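PDB 5HJQ: GTPase-activating protein skywalker from Drosophila melanogaster, which acts as a GTPase-activating protein for Rab35 in synaptic vesicle protein recycling and binds phosphoinositides through its all-helical TBC domain. Local coordinates for residues D132-Y135 / W136-H140; V196-P199 / I200-L204; L282-Q285 / H286-I290; A335-K338 / F339-I343. One frame throughout, in Å; residues are numbered along the deposited sequence.

Contact 1: residues D132-Y135 / W136-H140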
loop_
_atom_site.group_PDB
_atom_site.type_symbol
_atom_site.label_atom_id
_atom_site.label_comp_id
_atom_site.label_asym_id
_atom_site.label_seq_id
_atom_site.Cartn_x
_atom_site.Cartn_y
_atom_site.Cartn_z
ATOM N N ASP A 132 8.713 -24.918 6.484
ATOM C CA ASP A 132 8.756 -25.047 5.030
ATOM C C ASP A 132 7.365 -25.263 4.439
ATOM O O ASP A 132 7.073 -24.802 3.335
ATOM N N GLY A 133 6.506 -25.957 5.179
ATOM C CA GLY A 133 5.142 -26.189 4.743
ATOM C C GLY A 133 4.135 -25.691 5.761
ATOM O O GLY A 133 2.972 -26.102 5.752
ATOM N N PHE A 134 4.592 -24.791 6.629
ATOM C CA PHE A 134 3.800 -24.274 7.744
ATOM C C PHE A 134 2.434 -23.743 7.319
ATOM O O PHE A 134 1.442 -23.942 8.021
ATOM C CB PHE A 134 4.579 -23.173 8.467
ATOM C CG PHE A 134 3.944 -22.722 9.748
ATOM C CD1 PHE A 134 3.929 -23.551 10.857
ATOM C CD2 PHE A 134 3.373 -21.463 9.850
ATOM C CE1 PHE A 134 3.347 -23.138 12.040
ATOM C CE2 PHE A 134 2.792 -21.043 11.031
ATOM C CZ PHE A 134 2.778 -21.882 12.128
ATOM N N TYR A 135 2.389 -23.076 6.169
ATOM C CA TYR A 135 1.143 -22.515 5.657
ATOM C C TYR A 135 0.041 -23.559 5.524
ATOM O O TYR A 135 -1.062 -23.380 6.033
ATOM C CB TYR A 135 1.370 -21.848 4.299
ATOM C CG TYR A 135 0.107 -21.267 3.706
ATOM C CD1 TYR A 135 -0.590 -20.263 4.365
ATOM C CD2 TYR A 135 -0.398 -21.730 2.496
ATOM C CE1 TYR A 135 -1.751 -19.727 3.836
ATOM C CE2 TYR A 135 -1.561 -21.197 1.956
ATOM C CZ TYR A 135 -2.232 -20.194 2.635
ATOM O OH TYR A 135 -3.389 -19.655 2.117
ATOM N N TRP A 136 0.352 -24.654 4.841
ATOM C CA TRP A 136 -0.645 -25.674 4.544
ATOM C C TRP A 136 -1.114 -26.407 5.793
ATOM O O TRP A 136 -2.240 -26.901 5.845
ATOM C CB TRP A 136 -0.089 -26.652 3.513
ATOM C CG TRP A 136 0.234 -25.948 2.242
ATOM C CD1 TRP A 136 1.472 -25.693 1.731
ATOM C CD2 TRP A 136 -0.705 -25.353 1.339
ATOM N NE1 TRP A 136 1.362 -24.994 0.552
ATOM C CE2 TRP A 136 0.036 -24.773 0.292
ATOM C CE3 TRP A 136 -2.100 -25.264 1.312
ATOM C CZ2 TRP A 136 -0.574 -24.115 -0.774
ATOM C CZ3 TRP A 136 -2.703 -24.613 0.254
ATOM C CH2 TRP A 136 -1.941 -24.048 -0.776
ATOM N N GLU A 137 -0.256 -26.465 6.806
ATOM C CA GLU A 137 -0.676 -26.952 8.111
ATOM C C GLU A 137 -1.797 -26.068 8.648
ATOM O O GLU A 137 -2.837 -26.560 9.087
ATOM C CB GLU A 137 0.496 -26.974 9.089
ATOM C CG GLU A 137 0.139 -27.546 10.448
ATOM C CD GLU A 137 -0.364 -28.974 10.358
ATOM O OE1 GLU A 137 0.261 -29.784 9.635
ATOM O OE2 GLU A 137 -1.393 -29.282 10.999
ATOM N N MET A 138 -1.571 -24.757 8.601
ATOM C CA MET A 138 -2.572 -23.779 9.015
ATOM C C MET A 138 -3.843 -23.905 8.181
ATOM O O MET A 138 -4.951 -23.888 8.718
ATOM C CB MET A 138 -2.015 -22.360 8.900
ATOM C CG MET A 138 -0.775 -22.085 9.740
ATOM S SD MET A 138 -1.118 -22.037 11.509
ATOM C CE MET A 138 -0.600 -23.683 11.991
ATOM N N VAL A 139 -3.668 -24.025 6.868
ATOM C CA VAL A 139 -4.785 -24.211 5.945
ATOM C C VAL A 139 -5.641 -25.399 6.355
ATOM O O VAL A 139 -6.871 -25.334 6.331
ATOM C CB VAL A 139 -4.290 -24.421 4.498
ATOM C CG1 VAL A 139 -5.449 -24.790 3.576
ATOM C CG2 VAL A 139 -3.580 -23.175 3.997
ATOM N N HIS A 140 -4.978 -26.482 6.744
ATOM C CA HIS A 140 -5.672 -27.696 7.142
ATOM C C HIS A 140 -6.449 -27.481 8.436
ATOM O O HIS A 140 -7.640 -27.771 8.505
ATOM C CB HIS A 140 -4.683 -28.850 7.308
ATOM C CG HIS A 140 -5.192 -30.160 6.793
ATOM N ND1 HIS A 140 -5.184 -30.488 5.454
ATOM C CD2 HIS A 140 -5.730 -31.224 7.437
ATOM C CE1 HIS A 140 -5.691 -31.696 5.295
ATOM N NE2 HIS A 140 -6.029 -32.167 6.482
#

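Contact 2: residues V196-P199 / I200-L204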
loop_
_atom_site.group_PDB
_atom_site.type_symbol
_atom_site.label_atom_id
_atom_site.label_comp_id
_atom_site.label_asym_id
_atom_site.label_seq_id
_atom_site.Cartn_x
_atom_site.Cartn_y
_atom_site.Cartn_z
ATOM N N VAL A 196 -5.917 -2.684 5.340
ATOM C CA VAL A 196 -4.854 -2.672 4.342
ATOM C C VAL A 196 -4.424 -4.080 3.931
ATOM O O VAL A 196 -3.933 -4.297 2.822
ATOM C CB VAL A 196 -3.621 -1.911 4.876
ATOM C CG1 VAL A 196 -2.630 -1.653 3.767
ATOM C CG2 VAL A 196 -4.048 -0.593 5.538
ATOM N N LEU A 197 -4.618 -5.034 4.834
ATOM C CA LEU A 197 -4.036 -6.362 4.692
ATOM C C LEU A 197 -4.535 -7.101 3.447
ATOM O O LEU A 197 -3.741 -7.696 2.719
ATOM C CB LEU A 197 -4.320 -7.184 5.950
ATOM C CG LEU A 197 -3.426 -8.398 6.207
ATOM C CD1 LEU A 197 -3.177 -8.553 7.706
ATOM C CD2 LEU A 197 -4.037 -9.664 5.618
ATOM N N TYR A 198 -5.840 -7.053 3.199
ATOM C CA TYR A 198 -6.424 -7.743 2.050
ATOM C C TYR A 198 -5.973 -7.162 0.696
ATOM O O TYR A 198 -5.567 -7.928 -0.178
ATOM C CB TYR A 198 -7.955 -7.739 2.146
ATOM C CG TYR A 198 -8.640 -8.722 1.220
ATOM C CD1 TYR A 198 -8.777 -8.453 -0.137
ATOM C CD2 TYR A 198 -9.162 -9.913 1.703
ATOM C CE1 TYR A 198 -9.406 -9.346 -0.984
ATOM C CE2 TYR A 198 -9.789 -10.811 0.862
ATOM C CZ TYR A 198 -9.910 -10.519 -0.478
ATOM O OH TYR A 198 -10.536 -11.408 -1.315
ATOM N N PRO A 199 -6.052 -5.824 0.506
ATOM C CA PRO A 199 -5.596 -5.284 -0.785
ATOM C C PRO A 199 -4.149 -5.642 -1.128
ATOM O O PRO A 199 -3.838 -5.873 -2.297
ATOM C CB PRO A 199 -5.742 -3.771 -0.596
ATOM C CG PRO A 199 -6.853 -3.633 0.368
ATOM C CD PRO A 199 -6.673 -4.768 1.332
ATOM N N ILE A 200 -3.286 -5.700 -0.119
ATOM C CA ILE A 200 -1.887 -6.056 -0.327
ATOM C C ILE A 200 -1.759 -7.529 -0.724
ATOM O O ILE A 200 -1.001 -7.875 -1.636
ATOM C CB ILE A 200 -1.046 -5.779 0.934
ATOM C CG1 ILE A 200 -0.940 -4.273 1.190
ATOM C CG2 ILE A 200 0.346 -6.375 0.795
ATOM C CD1 ILE A 200 -0.074 -3.923 2.385
ATOM N N THR A 201 -2.511 -8.384 -0.037
ATOM C CA THR A 201 -2.547 -9.811 -0.334
ATOM C C THR A 201 -2.889 -10.047 -1.799
ATOM O O THR A 201 -2.278 -10.883 -2.462
ATOM C CB THR A 201 -3.573 -10.543 0.550
ATOM O OG1 THR A 201 -3.219 -10.379 1.927
ATOM C CG2 THR A 201 -3.618 -12.030 0.213
ATOM N N SER A 202 -3.863 -9.292 -2.297
ATOM C CA SER A 202 -4.257 -9.369 -3.697
ATOM C C SER A 202 -3.120 -8.966 -4.632
ATOM O O SER A 202 -2.935 -9.570 -5.685
ATOM C CB SER A 202 -5.480 -8.486 -3.957
ATOM O OG SER A 202 -6.639 -9.023 -3.345
ATOM N N ILE A 203 -2.369 -7.940 -4.247
ATOM C CA ILE A 203 -1.263 -7.445 -5.062
ATOM C C ILE A 203 -0.142 -8.476 -5.161
ATOM O O ILE A 203 0.379 -8.741 -6.245
ATOM C CB ILE A 203 -0.696 -6.129 -4.494
ATOM C CG1 ILE A 203 -1.752 -5.022 -4.549
ATOM C CG2 ILE A 203 0.539 -5.702 -5.262
ATOM C CD1 ILE A 203 -1.252 -3.677 -4.064
ATOM N N LEU A 204 0.221 -9.048 -4.019
ATOM C CA LEU A 204 1.228 -10.097 -3.963
ATOM C C LEU A 204 0.866 -11.251 -4.890
ATOM O O LEU A 204 1.715 -11.774 -5.609
ATOM C CB LEU A 204 1.379 -10.603 -2.531
ATOM C CG LEU A 204 1.922 -9.603 -1.513
ATOM C CD1 LEU A 204 1.734 -10.142 -0.113
ATOM C CD2 LEU A 204 3.389 -9.334 -1.791
#

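Contact 3: residues L282-Q285 / H286-I290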
loop_
_atom_site.group_PDB
_atom_site.type_symbol
_atom_site.label_atom_id
_atom_site.label_comp_id
_atom_site.label_asym_id
_atom_site.label_seq_id
_atom_site.Cartn_x
_atom_site.Cartn_y
_atom_site.Cartn_z
ATOM N N LEU A 282 -5.090 5.105 -7.371
ATOM C CA LEU A 282 -4.011 5.012 -8.350
ATOM C C LEU A 282 -4.164 3.773 -9.214
ATOM O O LEU A 282 -4.572 2.722 -8.724
ATOM C CB LEU A 282 -2.648 4.992 -7.655
ATOM C CG LEU A 282 -2.257 6.235 -6.860
ATOM C CD1 LEU A 282 -0.827 6.125 -6.367
ATOM C CD2 LEU A 282 -2.440 7.480 -7.712
ATOM N N PRO A 283 -3.847 3.894 -10.510
ATOM C CA PRO A 283 -3.916 2.741 -11.408
ATOM C C PRO A 283 -2.948 1.644 -10.965
ATOM O O PRO A 283 -1.948 1.949 -10.310
ATOM C CB PRO A 283 -3.521 3.328 -12.767
ATOM C CG PRO A 283 -3.734 4.803 -12.640
ATOM C CD PRO A 283 -3.425 5.117 -11.214
ATOM N N PHE A 284 -3.254 0.395 -11.309
ATOM C CA PHE A 284 -2.474 -0.764 -10.873
ATOM C C PHE A 284 -0.985 -0.626 -11.192
ATOM O O PHE A 284 -0.129 -0.921 -10.362
ATOM C CB PHE A 284 -3.046 -2.032 -11.514
ATOM C CG PHE A 284 -2.446 -3.303 -10.993
ATOM C CD1 PHE A 284 -2.786 -3.785 -9.741
ATOM C CD2 PHE A 284 -1.539 -4.013 -11.757
ATOM C CE1 PHE A 284 -2.232 -4.955 -9.260
ATOM C CE2 PHE A 284 -0.978 -5.182 -11.283
ATOM C CZ PHE A 284 -1.326 -5.653 -10.031
ATOM N N GLN A 285 -0.708 -0.171 -12.404
ATOM C CA GLN A 285 0.623 0.195 -12.866
ATOM C C GLN A 285 1.423 1.033 -11.863
ATOM O O GLN A 285 2.612 0.798 -11.663
ATOM C CB GLN A 285 0.452 0.958 -14.174
ATOM C CG GLN A 285 -0.844 1.739 -14.127
ATOM C CD GLN A 285 -1.253 2.346 -15.435
ATOM O OE1 GLN A 285 -0.631 3.291 -15.918
ATOM N NE2 GLN A 285 -2.342 1.836 -16.000
ATOM N N HIS A 286 0.774 2.027 -11.257
ATOM C CA HIS A 286 1.443 2.902 -10.291
ATOM C C HIS A 286 1.658 2.190 -8.964
ATOM O O HIS A 286 2.720 2.304 -8.353
ATOM C CB HIS A 286 0.642 4.189 -10.055
ATOM C CG HIS A 286 0.480 5.041 -11.274
ATOM N ND1 HIS A 286 -0.229 4.624 -12.380
ATOM C CD2 HIS A 286 0.920 6.289 -11.558
ATOM C CE1 HIS A 286 -0.213 5.575 -13.294
ATOM N NE2 HIS A 286 0.476 6.599 -12.821
ATOM N N LEU A 287 0.636 1.456 -8.530
ATOM C CA LEU A 287 0.694 0.668 -7.301
ATOM C C LEU A 287 1.878 -0.287 -7.267
ATOM O O LEU A 287 2.545 -0.427 -6.240
ATOM C CB LEU A 287 -0.591 -0.142 -7.124
ATOM C CG LEU A 287 -1.809 0.501 -6.473
ATOM C CD1 LEU A 287 -2.939 -0.509 -6.400
ATOM C CD2 LEU A 287 -1.444 1.007 -5.093
ATOM N N VAL A 288 2.121 -0.954 -8.391
ATOM C CA VAL A 288 3.174 -1.959 -8.482
ATOM C C VAL A 288 4.552 -1.365 -8.200
ATOM O O VAL A 288 5.301 -1.886 -7.372
ATOM C CB VAL A 288 3.179 -2.630 -9.867
ATOM C CG1 VAL A 288 4.398 -3.516 -10.022
ATOM C CG2 VAL A 288 1.903 -3.433 -10.065
ATOM N N ARG A 289 4.879 -0.273 -8.882
ATOM C CA ARG A 289 6.139 0.420 -8.645
ATOM C C ARG A 289 6.238 0.892 -7.194
ATOM O O ARG A 289 7.311 0.846 -6.592
ATOM C CB ARG A 289 6.289 1.607 -9.596
ATOM C CG ARG A 289 6.470 1.219 -11.050
ATOM C CD ARG A 289 7.818 0.556 -11.282
ATOM N NE ARG A 289 8.939 1.457 -11.024
ATOM C CZ ARG A 289 9.764 1.342 -9.989
ATOM N NH1 ARG A 289 9.600 0.360 -9.114
ATOM N NH2 ARG A 289 10.760 2.203 -9.829
ATOM N N ILE A 290 5.114 1.337 -6.637
ATOM C CA ILE A 290 5.066 1.752 -5.238
ATOM C C ILE A 290 5.350 0.572 -4.312
ATOM O O ILE A 290 6.109 0.693 -3.351
ATOM C CB ILE A 290 3.700 2.374 -4.875
ATOM C CG1 ILE A 290 3.504 3.704 -5.601
ATOM C CG2 ILE A 290 3.585 2.590 -3.375
ATOM C CD1 ILE A 290 2.171 4.361 -5.320
#

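Contact 4: residues A335-K338 / F339-I343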
loop_
_atom_site.group_PDB
_atom_site.type_symbol
_atom_site.label_atom_id
_atom_site.label_comp_id
_atom_site.label_asym_id
_atom_site.label_seq_id
_atom_site.Cartn_x
_atom_site.Cartn_y
_atom_site.Cartn_z
ATOM N N ALA A 335 -13.329 13.059 -4.487
ATOM C CA ALA A 335 -12.765 13.841 -5.584
ATOM C C ALA A 335 -11.307 13.439 -5.743
ATOM O O ALA A 335 -10.797 13.332 -6.853
ATOM C CB ALA A 335 -12.897 15.333 -5.338
ATOM N N LEU A 336 -10.661 13.166 -4.616
ATOM C CA LEU A 336 -9.277 12.708 -4.612
ATOM C C LEU A 336 -9.160 11.307 -5.206
ATOM O O LEU A 336 -8.242 11.024 -5.977
ATOM C CB LEU A 336 -8.707 12.735 -3.191
ATOM C CG LEU A 336 -8.339 14.127 -2.673
ATOM C CD1 LEU A 336 -8.424 14.194 -1.154
ATOM C CD2 LEU A 336 -6.948 14.507 -3.148
ATOM N N ILE A 337 -10.101 10.437 -4.850
ATOM C CA ILE A 337 -10.147 9.085 -5.390
ATOM C C ILE A 337 -10.320 9.101 -6.904
ATOM O O ILE A 337 -9.602 8.406 -7.628
ATOM C CB ILE A 337 -11.293 8.264 -4.760
ATOM C CG1 ILE A 337 -11.061 8.078 -3.260
ATOM C CG2 ILE A 337 -11.430 6.915 -5.451
ATOM C CD1 ILE A 337 -9.839 7.255 -2.926
ATOM N N LYS A 338 -11.272 9.900 -7.378
ATOM C CA LYS A 338 -11.526 10.011 -8.811
ATOM C C LYS A 338 -10.308 10.565 -9.549
ATOM O O LYS A 338 -9.979 10.113 -10.647
ATOM C CB LYS A 338 -12.748 10.895 -9.076
ATOM C CG LYS A 338 -14.067 10.327 -8.584
ATOM C CD LYS A 338 -15.237 11.179 -9.065
ATOM C CE LYS A 338 -15.064 12.645 -8.679
ATOM N NZ LYS A 338 -16.367 13.294 -8.357
ATOM N N PHE A 339 -9.645 11.538 -8.932
ATOM C CA PHE A 339 -8.452 12.152 -9.507
ATOM C C PHE A 339 -7.319 11.141 -9.664
ATOM O O PHE A 339 -6.581 11.170 -10.647
ATOM C CB PHE A 339 -7.992 13.332 -8.643
ATOM C CG PHE A 339 -6.673 13.917 -9.066
ATOM C CD1 PHE A 339 -6.580 14.692 -10.207
ATOM C CD2 PHE A 339 -5.529 13.703 -8.312
ATOM C CE1 PHE A 339 -5.370 15.230 -10.599
ATOM C CE2 PHE A 339 -4.316 14.242 -8.699
ATOM C CZ PHE A 339 -4.237 15.008 -9.844
ATOM N N CYS A 340 -7.189 10.252 -8.685
ATOM C CA CYS A 340 -6.133 9.245 -8.693
ATOM C C CYS A 340 -6.333 8.220 -9.806
ATOM O O CYS A 340 -5.368 7.772 -10.423
ATOM C CB CYS A 340 -6.059 8.536 -7.338
ATOM S SG CYS A 340 -5.470 9.572 -5.976
ATOM N N LYS A 341 -7.586 7.854 -10.060
ATOM C CA LYS A 341 -7.906 6.908 -11.122
ATOM C C LYS A 341 -7.477 7.442 -12.482
ATOM O O LYS A 341 -7.209 6.672 -13.404
ATOM C CB LYS A 341 -9.404 6.595 -11.139
ATOM C CG LYS A 341 -9.968 6.101 -9.815
ATOM C CD LYS A 341 -10.683 4.773 -9.995
ATOM C CE LYS A 341 -11.339 4.307 -8.704
ATOM N NZ LYS A 341 -12.469 5.192 -8.313
ATOM N N LYS A 342 -7.414 8.764 -12.599
ATOM C CA LYS A 342 -7.011 9.412 -13.839
ATOM C C LYS A 342 -5.755 10.252 -13.630
ATOM O O LYS A 342 -5.571 11.271 -14.296
ATOM C CB LYS A 342 -8.145 10.291 -14.372
ATOM C CG LYS A 342 -9.528 9.669 -14.245
ATOM C CD LYS A 342 -10.110 9.303 -15.602
ATOM C CE LYS A 342 -11.182 10.299 -16.024
ATOM N NZ LYS A 342 -11.870 9.880 -17.278
ATOM N N ILE A 343 -4.897 9.815 -12.708
ATOM C CA ILE A 343 -3.702 10.568 -12.325
ATOM C C ILE A 343 -2.857 10.925 -13.551
ATOM O O ILE A 343 -2.533 10.066 -14.371
ATOM C CB ILE A 343 -2.856 9.785 -11.277
ATOM C CG1 ILE A 343 -1.723 10.650 -10.723
ATOM C CG2 ILE A 343 -2.331 8.471 -11.838
ATOM C CD1 ILE A 343 -2.142 11.521 -9.563
#

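Contact 1: residues D132-Y135 / W136-H140
Tyr135 and Val139, one helical turn apart, form the tight part of this contact in the first turns of helix 134-143, in the all-helical Rab-GAP TBC domain, away from its phosphoinositide site. Val139 CG2 sits over one face of the phenol ring, 3.6 Å from its centroid and 17° off the normal, a CH-pi contact. The same ring turns its edge to the face of the Trp136 six-membered ring, the planes 68° apart, with Tyr135 CD2 standing above the middle of the indole. For this, Tyr135 CG is anti to its backbone N (chi1 179°), whereas Trp136 CG lies beside its own. In the backbone, Val139 N donates to Tyr135 O at 2.8 Å. The looser side begins at the N-cap, Gly133, whose carbonyl takes only weak bonds from Trp136 N and Glu137 N, and Glu137 is exposed. Elsewhere on the turn, Met138 lies against the partly exposed Phe134 in a Met-aromatic contact, Met138 SD 4.5 Å from the Phe134 ring centroid and oblique to it, Met138 CE 3.8 Å from Phe134 CZ. Helix 210-221 supplies Glu210, which hydrogen-bonds Tyr135 OH, and Tyr214, while helix 171-187 packs on Tyr135 and Met138 through Ile180 and Val183.

Contact 2: residues V196-P199 / I200-L204
Thr201 turns its hydroxyl back onto the carbonyl of Leu197, one turn earlier in helix 197-204, and gives that oxygen a second bond. Followed outward, Thr201 CB lies 3.4 Å from Tyr198 O; OG1, anti to the carbonyl carbon and beside the backbone N (chi1 -60°), then donates to Leu197 O at 2.8 Å and also approaches Leu197 CD2. The Thr201 side chain also packs on Leu217 of helix 210-221. Thr201 N reaches the same Leu197 O at 3.1 Å. The two donors come from opposite faces of the carbonyl plane, OG1 standing 38° out of it, which places the hydroxyl off a lone pair. A valine here would probably leave Leu197 O with the backbone N-H alone of these two donors and a methyl group pressed against a polar atom. Ile200 CD1 rests 3.7 Å from Val196 CG1; the backbone bond from Ile200 N to Val196 O is weak. Pro199 O accepts from Ile203 N at 3.2 Å. Ser202 OG passes 3.7 Å from Tyr198 CE1, but hydrogen-bonds Leu165 O, and Tyr198 OH bonds Asp178 on helix 171-187. This buried helix of the all-helical TBC fold lies near the centre of the chain, with helix 171-187 against Leu197 and Tyr198, helix 210-221 against Thr201 and Leu204, and helix 284-297 against Ile200, Ile203 and Leu204.

Contact 3: residues L282-Q285 / H286-I290
His286 sets its imidazole against the Pro283 ring and alongside Gln285 at the start of helix 284-297. Its CG lies beside the backbone N (chi1 -62°), which brings ND1 to 3.4 Å from Pro283 CD, the proline ring approaching obliquely. Gln285 runs in the same direction as the histidine, its amide plane only 22° from the imidazole, with CG at the ring edge, 3.4 Å from ND1. With both carbons close by, ND1 is buried and has no polar partner in the model; NE2, by contrast, hydrogen-bonds Val345 O. A leucine in its place would probably leave Val345 O without this donor and lose the flat surface lying alongside the Gln285 amide.

Phe284 and Val288 meet differently. Val288 CG2 lies over one ring face, 4.0 Å from the centroid and 26° off the normal, a CH-pi contact offset toward the rim. Leu282 and Ile290 cross at about a right angle and touch by their ends, CD1 to CD1, at 3.6 Å. Pro283, at the N-cap position, opens the helix with a carbonyl gripped twice: Leu287 N donates in its plane at 3.2 Å, His286 N from well above it at 2.9 Å.

Arg289 forms a salt bridge with Asp292 and donates to Leu101 O. Three neighbouring helices pack on this start of helix 284-297: 300-317 on Leu282 and Ile290, 347-356 on Leu282, His286 and Arg289, and 113-122 on Val288 and Arg289.

Contact 4: residues A335-K338 / F339-I343
Ile337 and Lys341 meet in the C-terminal part of helix 332-341, where the methyl CG2 of Ile337 comes 3.5 Å from the amino nitrogen Lys341 NZ. The lysine chain is bent at chi2 (-125°) and again at chi4, which brings its end beside Ile337 CG2, while its CG passes 3.2 Å from Ile337 O. Backbone hydrogen bonds supply the regular part. Phe339 N donates to Ala335 O and Cys340 N to Leu336 O, each at 3.0 Å, and Lys341 N to Ile337 O at 3.2 Å. The next bond, Lys342 N to Lys338 O, is long and weak at 3.5 Å; with Lys342 already at phi -119° and psi 31°, the i to i+4 pattern fades as the helix gives way to loop. This is the end of one helix in the all-helical bundle of the TBC-domain construct, packed on helices 274-279 and 300-317. Cys340 SG lies 3.1 Å from Leu336 O. Phe339 makes its aromatic contacts with residues outside the segments, meeting Phe313 of helix 300-317 and Trp323 edge-to-face. Trp277 of helix 274-279 packs on Leu336, Ile337 and Cys340, whereas Lys338, Lys341 and Lys342 are exposed.

How the contacts relate
Contacts 2, 3 and 4 form a touching series through the domain, with contact 1 set apart. Contact 3 is the middle member, its centre 13 Å from those of contacts 2 and 4. It meets contact 2 through Ile203 CD1 and Leu287 CD1 at 4.3 Å, and contact 4 more closely, with Pro283 CD 3.4 Å from Cys340 O and Ile343 CG2 3.5 Å from His286 NE2. Contact 1 lies about 40 Å from contact 4, centre to centre, across the middle of the chain. Contact 3 approaches the phosphoinositide pocket: the Arg289 side chain is about 6 Å from that of Arg102, and the Ile290 side chain about 13 Å from the bound inositol trisphosphate.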